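Local atomic coordinates of flagellar hook protein FlgE (Caulobacter crescentus CB15, PDB entry 5AY6), a protein that builds the bacterial flagellar hook, the curved universal joint that probably passes torque from the rotary motor to the filament. Residues A[44-49]-A[112-117]; A[81-86]-A[126-131]; A[96-99]-A[104-107]. All coordinates share one frame; numbering follows the deposited sequence.

Interaction 1. Residues A[44-49]-A[112-117]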
loop_
_atom_site.group_PDB
_atom_site.type_symbol
_atom_site.label_atom_id
_atom_site.label_comp_id
_atom_site.label_asym_id
_atom_site.label_seq_id
_atom_site.Cartn_x
_atom_site.Cartn_y
_atom_site.Cartn_z
ATOM N N ASN A 44 -36.383 4.323 3.253
ATOM C CA ASN A 44 -35.928 5.032 2.063
ATOM C C ASN A 44 -34.953 4.183 1.254
ATOM O O ASN A 44 -34.077 3.530 1.824
ATOM C CB ASN A 44 -35.279 6.362 2.447
ATOM C CG ASN A 44 -36.242 7.292 3.158
ATOM O OD1 ASN A 44 -37.425 7.350 2.824
ATOM N ND2 ASN A 44 -35.740 8.018 4.151
ATOM N N SER A 45 -35.108 4.189 -0.069
ATOM C CA SER A 45 -34.251 3.387 -0.941
ATOM C C SER A 45 -33.115 4.216 -1.530
ATOM O O SER A 45 -33.277 5.406 -1.800
ATOM C CB SER A 45 -35.063 2.765 -2.077
ATOM O OG SER A 45 -35.126 3.656 -3.177
ATOM N N HIS A 46 -31.968 3.575 -1.737
ATOM C CA HIS A 46 -30.804 4.248 -2.300
ATOM C C HIS A 46 -30.112 3.399 -3.360
ATOM O O HIS A 46 -30.272 2.181 -3.401
ATOM C CB HIS A 46 -29.780 4.586 -1.211
ATOM C CG HIS A 46 -30.368 5.190 0.027
ATOM N ND1 HIS A 46 -30.279 6.527 0.312
ATOM C CD2 HIS A 46 -31.034 4.620 1.065
ATOM C CE1 HIS A 46 -30.875 6.772 1.473
ATOM N NE2 HIS A 46 -31.338 5.631 1.943
ATOM N N ASN A 47 -29.336 4.061 -4.209
ATOM C CA ASN A 47 -28.330 3.388 -5.015
ATOM C C ASN A 47 -26.962 3.788 -4.481
ATOM O O ASN A 47 -26.677 4.977 -4.312
ATOM C CB ASN A 47 -28.459 3.748 -6.495
ATOM C CG ASN A 47 -29.784 3.316 -7.092
ATOM O OD1 ASN A 47 -30.410 2.363 -6.629
ATOM N ND2 ASN A 47 -30.220 4.022 -8.126
ATOM N N TYR A 48 -26.123 2.800 -4.201
ATOM C CA TYR A 48 -24.825 3.062 -3.592
ATOM C C TYR A 48 -23.670 2.550 -4.436
ATOM O O TYR A 48 -23.787 1.529 -5.112
ATOM C CB TYR A 48 -24.737 2.418 -2.203
ATOM C CG TYR A 48 -25.541 3.092 -1.118
ATOM C CD1 TYR A 48 -25.280 4.404 -0.744
ATOM C CD2 TYR A 48 -26.536 2.402 -0.437
ATOM C CE1 TYR A 48 -26.002 5.017 0.258
ATOM C CE2 TYR A 48 -27.262 3.005 0.567
ATOM C CZ TYR A 48 -26.992 4.313 0.910
ATOM O OH TYR A 48 -27.714 4.919 1.909
ATOM N N ASP A 49 -22.550 3.258 -4.379
ATOM C CA ASP A 49 -21.289 2.715 -4.859
ATOM C C ASP A 49 -20.525 2.182 -3.660
ATOM O O ASP A 49 -20.504 2.810 -2.598
ATOM C CB ASP A 49 -20.468 3.771 -5.603
ATOM C CG ASP A 49 -20.933 3.971 -7.035
ATOM O OD1 ASP A 49 -21.476 3.013 -7.624
ATOM O OD2 ASP A 49 -20.748 5.085 -7.569
ATOM N N THR A 112 -24.430 -0.366 8.987
ATOM C CA THR A 112 -23.717 0.891 9.178
ATOM C C THR A 112 -24.730 2.020 9.247
ATOM O O THR A 112 -25.772 1.970 8.587
ATOM C CB THR A 112 -22.702 1.192 8.053
ATOM O OG1 THR A 112 -22.015 2.415 8.351
ATOM C CG2 THR A 112 -23.401 1.340 6.705
ATOM N N ARG A 113 -24.439 3.032 10.057
ATOM C CA ARG A 113 -25.234 4.255 10.022
ATOM C C ARG A 113 -24.938 4.977 8.714
ATOM O O ARG A 113 -23.832 4.861 8.182
ATOM C CB ARG A 113 -24.922 5.157 11.222
ATOM C CG ARG A 113 -25.323 4.563 12.567
ATOM C CD ARG A 113 -25.193 5.575 13.707
ATOM N NE ARG A 113 -23.803 5.837 14.081
ATOM C CZ ARG A 113 -23.436 6.603 15.104
ATOM N NH1 ARG A 113 -24.357 7.183 15.862
ATOM N NH2 ARG A 113 -22.150 6.790 15.377
ATOM N N ILE A 114 -25.921 5.703 8.184
ATOM C CA ILE A 114 -25.696 6.505 6.984
ATOM C C ILE A 114 -25.924 7.993 7.252
ATOM O O ILE A 114 -25.698 8.829 6.377
ATOM C CB ILE A 114 -26.596 6.054 5.812
ATOM C CG1 ILE A 114 -28.075 6.190 6.184
ATOM C CG2 ILE A 114 -26.264 4.623 5.407
ATOM C CD1 ILE A 114 -29.024 5.777 5.074
ATOM N N ASN A 115 -26.373 8.318 8.460
ATOM C CA ASN A 115 -26.448 9.710 8.901
ATOM C C ASN A 115 -26.376 9.808 10.427
ATOM O O ASN A 115 -26.490 8.798 11.123
ATOM C CB ASN A 115 -27.720 10.391 8.371
ATOM C CG ASN A 115 -28.997 9.709 8.827
ATOM O OD1 ASN A 115 -29.136 9.321 9.986
ATOM N ND2 ASN A 115 -29.951 9.572 7.909
ATOM N N ALA A 116 -26.186 11.020 10.941
ATOM C CA ALA A 116 -26.031 11.224 12.381
ATOM C C ALA A 116 -27.328 10.935 13.128
ATOM O O ALA A 116 -27.317 10.659 14.329
ATOM C CB ALA A 116 -25.560 12.642 12.668
ATOM N N ALA A 117 -28.446 10.994 12.413
ATOM C CA ALA A 117 -29.745 10.712 13.006
ATOM C C ALA A 117 -29.855 9.235 13.387
ATOM O O ALA A 117 -30.679 8.858 14.221
ATOM C CB ALA A 117 -30.857 11.104 12.055
#
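Ile-114 meets His-46 with its end methyl CD1 and Tyr-48 with CD1 and CG2, in a sparse contact where the backbones stay well apart, with 10.8 Å between the CA atoms of His-46 and Ile-114. The segment 112-117 enters as a strand. Thr-112 pairs through its backbone with Val-121 and rests its side chain on the same residue, while Arg-113 forms a salt bridge with Asp-98 and touches Thr-106. At Ile-114 the chain leaves the strand and the contact itself begins. Ile-114 CG1 sits between the backbone N and the carbonyl carbon (chi1 60°), and the extended second torsion (179°) carries Ile-114 CD1 out to 3.5 Å from Tyr-48 OH and 3.9 Å from His-46 NE2. Ile-114 CG2, the other branch, lies 3.8 Å from Tyr-48 OH, so the two arms of the isoleucine lean on one phenolic oxygen, with the side chains crossing at about a right angle. In the FlgE third domain this is how a small two-stranded hairpin, 111-113 with 120-122, lies against a five-stranded antiparallel meander; Val-121 of the hairpin touches Tyr-48 as well. On the meander, His-46 and Tyr-48 are two residues apart on one strand and share a face of it. Tyr-48 OH stands 3.2 Å above the plane of the His-46 imidazole, over the ring centre, and His-46 CB lies over one face of the phenol ring, offset toward its rim. Both imidazole nitrogens are bonded to acidic side chains, NE2 to Asp-40 and ND1 to Glu-73, which is consistent with a positively charged ring held in a fixed rotation; Ile-114 CD1 approaches that ring obliquely. Past Ile-114 the chain bends into the hairpin turn, where Asn-115 OD1 accepts a hydrogen bond from the backbone N of Thr-119.

Interaction 2. Residues A[81-86]-A[126-131]; sequences GKVAYD and LGIVNA
Val-83 and Ile-128 face each other with their CA atoms 8.3 Å apart, and the gap widens to 9.8 Å between the CA atoms of Tyr-85 and Val-129, so strand 76-86 crosses it with its side chains, to meet both the side chain and the backbone carbonyl of Ile-128. Ile-128 CG2, placed opposite the backbone N across the CA–CB bond, touches Val-83 CG1 at 3.8 Å and Tyr-85 OH at 3.4 Å. The phenol reaches across to the backbone: Tyr-85 OH donates to Ile-128 O at 2.8 Å, lying in the carbonyl plane on a lone pair, with a C=O...OH angle of 125°. The acceptor also lies in the plane of the tyrosine ring, at its edge, with CE2 of Tyr-85 3.4 Å from Ile-128 O. Tyr-52 of strand 45-53 touches both Tyr-85 and Ile-128, and Leu-123 packs on the isoleucine, so the contact belongs to the hydrophobic interior between the five-stranded meander and the chain that crosses it. The tyrosine hydroxyl thus satisfies a buried carbonyl of a segment that is neither helix nor strand, and the buried setting, with Ile-128 CG2 beside the hydroxyl, is likely to keep solvent from the bond.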
loop_
_atom_site.group_PDB
_atom_site.type_symbol
_atom_site.label_atom_id
_atom_site.label_comp_id
_atom_site.label_asym_id
_atom_site.label_seq_id
_atom_site.Cartn_x
_atom_site.Cartn_y
_atom_site.Cartn_z
ATOM N N GLY A 81 -15.108 3.251 6.681
ATOM C CA GLY A 81 -14.408 2.593 7.771
ATOM C C GLY A 81 -13.518 1.451 7.322
ATOM O O GLY A 81 -13.108 1.381 6.161
ATOM N N LYS A 82 -13.217 0.553 8.254
ATOM C CA LYS A 82 -12.401 -0.613 7.955
ATOM C C LYS A 82 -13.164 -1.892 8.270
ATOM O O LYS A 82 -13.886 -1.962 9.266
ATOM C CB LYS A 82 -11.086 -0.566 8.739
ATOM C CG LYS A 82 -10.112 -1.673 8.381
ATOM C CD LYS A 82 -8.707 -1.365 8.867
ATOM C CE LYS A 82 -8.619 -1.371 10.383
ATOM N NZ LYS A 82 -7.202 -1.273 10.852
ATOM N N VAL A 83 -13.025 -2.888 7.402
ATOM C CA VAL A 83 -13.568 -4.216 7.667
ATOM C C VAL A 83 -12.429 -5.214 7.818
ATOM O O VAL A 83 -11.344 -5.025 7.271
ATOM C CB VAL A 83 -14.523 -4.694 6.554
ATOM C CG1 VAL A 83 -15.797 -3.878 6.570
ATOM C CG2 VAL A 83 -13.847 -4.611 5.191
ATOM N N ALA A 84 -12.678 -6.265 8.588
ATOM C CA ALA A 84 -11.687 -7.305 8.794
ATOM C C ALA A 84 -12.354 -8.654 8.599
ATOM O O ALA A 84 -13.344 -8.958 9.261
ATOM C CB ALA A 84 -11.068 -7.200 10.181
ATOM N N TYR A 85 -11.822 -9.451 7.676
ATOM C CA TYR A 85 -12.346 -10.787 7.437
ATOM C C TYR A 85 -11.375 -11.842 7.955
ATOM O O TYR A 85 -10.159 -11.673 7.864
ATOM C CB TYR A 85 -12.604 -11.013 5.948
ATOM C CG TYR A 85 -13.596 -10.057 5.326
ATOM C CD1 TYR A 85 -13.167 -8.911 4.680
ATOM C CD2 TYR A 85 -14.959 -10.314 5.371
ATOM C CE1 TYR A 85 -14.067 -8.041 4.100
ATOM C CE2 TYR A 85 -15.867 -9.453 4.796
ATOM C CZ TYR A 85 -15.416 -8.316 4.163
ATOM O OH TYR A 85 -16.315 -7.451 3.588
ATOM N N ASP A 86 -11.919 -12.927 8.499
ATOM C CA ASP A 86 -11.101 -14.043 8.968
ATOM C C ASP A 86 -10.298 -14.597 7.797
ATOM O O ASP A 86 -10.855 -14.880 6.739
ATOM C CB ASP A 86 -11.980 -15.129 9.589
ATOM C CG ASP A 86 -11.176 -16.197 10.301
ATOM O OD1 ASP A 86 -11.142 -16.180 11.550
ATOM O OD2 ASP A 86 -10.581 -17.053 9.616
ATOM N N LEU A 126 -25.019 -4.259 0.990
ATOM C CA LEU A 126 -23.869 -3.580 0.408
ATOM C C LEU A 126 -22.833 -4.578 -0.101
ATOM O O LEU A 126 -21.848 -4.189 -0.723
ATOM C CB LEU A 126 -23.225 -2.636 1.426
ATOM C CG LEU A 126 -24.122 -1.525 1.977
ATOM C CD1 LEU A 126 -23.348 -0.677 2.976
ATOM C CD2 LEU A 126 -24.668 -0.664 0.850
ATOM N N GLY A 127 -23.057 -5.862 0.163
ATOM C CA GLY A 127 -22.148 -6.904 -0.287
ATOM C C GLY A 127 -20.935 -7.081 0.610
ATOM O O GLY A 127 -20.044 -7.880 0.315
ATOM N N ILE A 128 -20.899 -6.330 1.706
ATOM C CA ILE A 128 -19.800 -6.411 2.661
ATOM C C ILE A 128 -19.927 -7.713 3.444
ATOM O O ILE A 128 -18.934 -8.299 3.878
ATOM C CB ILE A 128 -19.795 -5.187 3.601
ATOM C CG1 ILE A 128 -19.465 -3.923 2.802
ATOM C CG2 ILE A 128 -18.783 -5.354 4.729
ATOM C CD1 ILE A 128 -20.074 -2.662 3.370
ATOM N N VAL A 129 -21.169 -8.155 3.603
ATOM C CA VAL A 129 -21.483 -9.459 4.168
ATOM C C VAL A 129 -22.210 -10.252 3.086
ATOM O O VAL A 129 -22.945 -9.673 2.291
ATOM C CB VAL A 129 -22.342 -9.326 5.450
ATOM C CG1 VAL A 129 -23.120 -10.597 5.738
ATOM C CG2 VAL A 129 -21.463 -8.953 6.634
ATOM N N ASN A 130 -21.985 -11.561 3.032
ATOM C CA ASN A 130 -22.574 -12.391 1.985
ATOM C C ASN A 130 -23.476 -13.474 2.564
ATOM O O ASN A 130 -23.042 -14.288 3.378
ATOM C CB ASN A 130 -21.468 -13.018 1.131
ATOM C CG ASN A 130 -21.997 -13.708 -0.112
ATOM O OD1 ASN A 130 -23.193 -13.668 -0.403
ATOM N ND2 ASN A 130 -21.100 -14.339 -0.861
ATOM N N ALA A 131 -24.733 -13.480 2.141
ATOM C CA ALA A 131 -25.704 -14.442 2.647
ATOM C C ALA A 131 -25.599 -15.776 1.916
ATOM O O ALA A 131 -25.999 -16.814 2.440
ATOM C CB ALA A 131 -27.111 -13.880 2.522
#

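Interaction 3. Residues A[96-99]-A[104-107]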
loop_
_atom_site.group_PDB
_atom_site.type_symbol
_atom_site.label_atom_id
_atom_site.label_comp_id
_atom_site.label_asym_id
_atom_site.label_seq_id
_atom_site.Cartn_x
_atom_site.Cartn_y
_atom_site.Cartn_z
ATOM N N THR A 96 -15.762 -1.155 11.295
ATOM C CA THR A 96 -15.815 0.179 11.879
ATOM C C THR A 96 -16.539 1.143 10.949
ATOM O O THR A 96 -16.445 2.361 11.113
ATOM C CB THR A 96 -14.413 0.741 12.180
ATOM O OG1 THR A 96 -13.701 0.948 10.952
ATOM C CG2 THR A 96 -13.631 -0.208 13.088
ATOM N N ILE A 97 -17.251 0.599 9.967
ATOM C CA ILE A 97 -18.002 1.435 9.035
ATOM C C ILE A 97 -19.086 2.194 9.781
ATOM O O ILE A 97 -19.892 1.607 10.504
ATOM C CB ILE A 97 -18.646 0.610 7.900
ATOM C CG1 ILE A 97 -17.599 -0.254 7.197
ATOM C CG2 ILE A 97 -19.319 1.527 6.884
ATOM C CD1 ILE A 97 -18.186 -1.157 6.120
ATOM N N ASP A 98 -19.092 3.508 9.606
ATOM C CA ASP A 98 -20.035 4.386 10.282
ATOM C C ASP A 98 -20.253 5.589 9.369
ATOM O O ASP A 98 -19.523 5.748 8.390
ATOM C CB ASP A 98 -19.489 4.813 11.648
ATOM C CG ASP A 98 -20.580 5.217 12.622
ATOM O OD1 ASP A 98 -21.757 5.321 12.215
ATOM O OD2 ASP A 98 -20.250 5.430 13.808
ATOM N N TYR A 99 -21.239 6.431 9.669
ATOM C CA TYR A 99 -21.502 7.583 8.808
ATOM C C TYR A 99 -20.289 8.514 8.809
ATOM O O TYR A 99 -19.548 8.568 9.790
ATOM C CB TYR A 99 -22.785 8.319 9.235
ATOM C CG TYR A 99 -22.721 9.111 10.531
ATOM C CD1 TYR A 99 -22.252 10.422 10.548
ATOM C CD2 TYR A 99 -23.176 8.566 11.726
ATOM C CE1 TYR A 99 -22.208 11.157 11.724
ATOM C CE2 TYR A 99 -23.140 9.295 12.908
ATOM C CZ TYR A 99 -22.655 10.590 12.901
ATOM O OH TYR A 99 -22.615 11.320 14.071
ATOM N N PRO A 104 -18.138 9.207 18.769
ATOM C CA PRO A 104 -17.169 8.150 18.458
ATOM C C PRO A 104 -17.670 7.146 17.415
ATOM O O PRO A 104 -18.873 6.893 17.317
ATOM C CB PRO A 104 -16.957 7.469 19.812
ATOM C CG PRO A 104 -18.233 7.676 20.535
ATOM C CD PRO A 104 -18.765 9.014 20.088
ATOM N N VAL A 105 -16.736 6.602 16.638
ATOM C CA VAL A 105 -17.048 5.607 15.616
ATOM C C VAL A 105 -17.716 4.383 16.234
ATOM O O VAL A 105 -17.182 3.779 17.162
ATOM C CB VAL A 105 -15.776 5.170 14.852
ATOM C CG1 VAL A 105 -16.073 4.001 13.931
ATOM C CG2 VAL A 105 -15.197 6.344 14.068
ATOM N N THR A 106 -18.889 4.024 15.719
ATOM C CA THR A 106 -19.659 2.920 16.277
ATOM C C THR A 106 -20.019 1.909 15.192
ATOM O O THR A 106 -21.054 2.025 14.529
ATOM C CB THR A 106 -20.938 3.428 16.970
ATOM O OG1 THR A 106 -20.597 4.465 17.900
ATOM C CG2 THR A 106 -21.635 2.297 17.712
ATOM N N GLY A 107 -19.149 0.920 15.012
ATOM C CA GLY A 107 -19.340 -0.093 13.992
ATOM C C GLY A 107 -20.385 -1.120 14.379
ATOM O O GLY A 107 -20.885 -1.123 15.500
HETATM O O HOH W 1 -22.137 2.124 12.119
#
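The turn that follows edge strand 92-99 folds back on the strand's own end, and Asp-98 receives it. Thr-106 N donates to Asp-98 OD2 at 2.7 Å, a nearly straight bond (N-H...O 165°) that reaches the oxygen on its anti side, 35° out of the carboxylate plane. The other oxygen, Asp-98 OD1, takes the backbone N of Tyr-99 at 2.8 Å, this donor coming from above the plane, and the two bonds together fix the rotation of the carboxylate. With CG swung to the side remote from the aspartate N (chi1 -156°), the group points into the turn. OD2 has a second partner, the guanidinium of Arg-113, so the loop amide and the arginine of the next strand share one acceptor. This is the connection by which the FlgE third domain passes from its five-stranded meander to the 111-113/120-122 hairpin, and it includes a cis peptide bond before Pro-104. Replacing Asp-98 by an alanine here would probably leave Thr-106 N and the charge of Arg-113 without their shared mate and set the turn free to shift. Beyond the carboxylate the fit is made by carbon and water. Val-105 CG1 lies 3.3 Å from Thr-96 O and 4.1 Å from Thr-96 CB. A water sits between two carbonyls, 2.8 Å from Ile-97 O and 2.6 Å from Thr-106 O. Gly-107 CA comes to 4.1 Å from Thr-96 CA, while Thr-96 OG1 itself is bonded to the backbone N of Lys-82.

The three contacts sit on one five-stranded meander within the third domain of FlgE. Interaction 2 is the core contact, its touching residues all buried, and it joins methyl packing to a hydrogen bond. In interaction 1, partly buried, isoleucine methyls rest on a hydroxyl and on an imidazole whose nitrogens are bonded elsewhere. In interaction 3 a buried carboxylate holds a largely exposed loop. Leu-126 links the first two, its CD2 packing 3.8 Å from Tyr-48 CD2. Ile-97 CD1 connects interaction 3 to interaction 2, touching Val-83 CG1 and Ile-128 CD1. Between interactions 1 and 3 the bridge is ionic, Arg-113 NH2 standing 2.8 Å from Asp-98 OD2. Interaction 3 is nested inside the chain loops closed by both others.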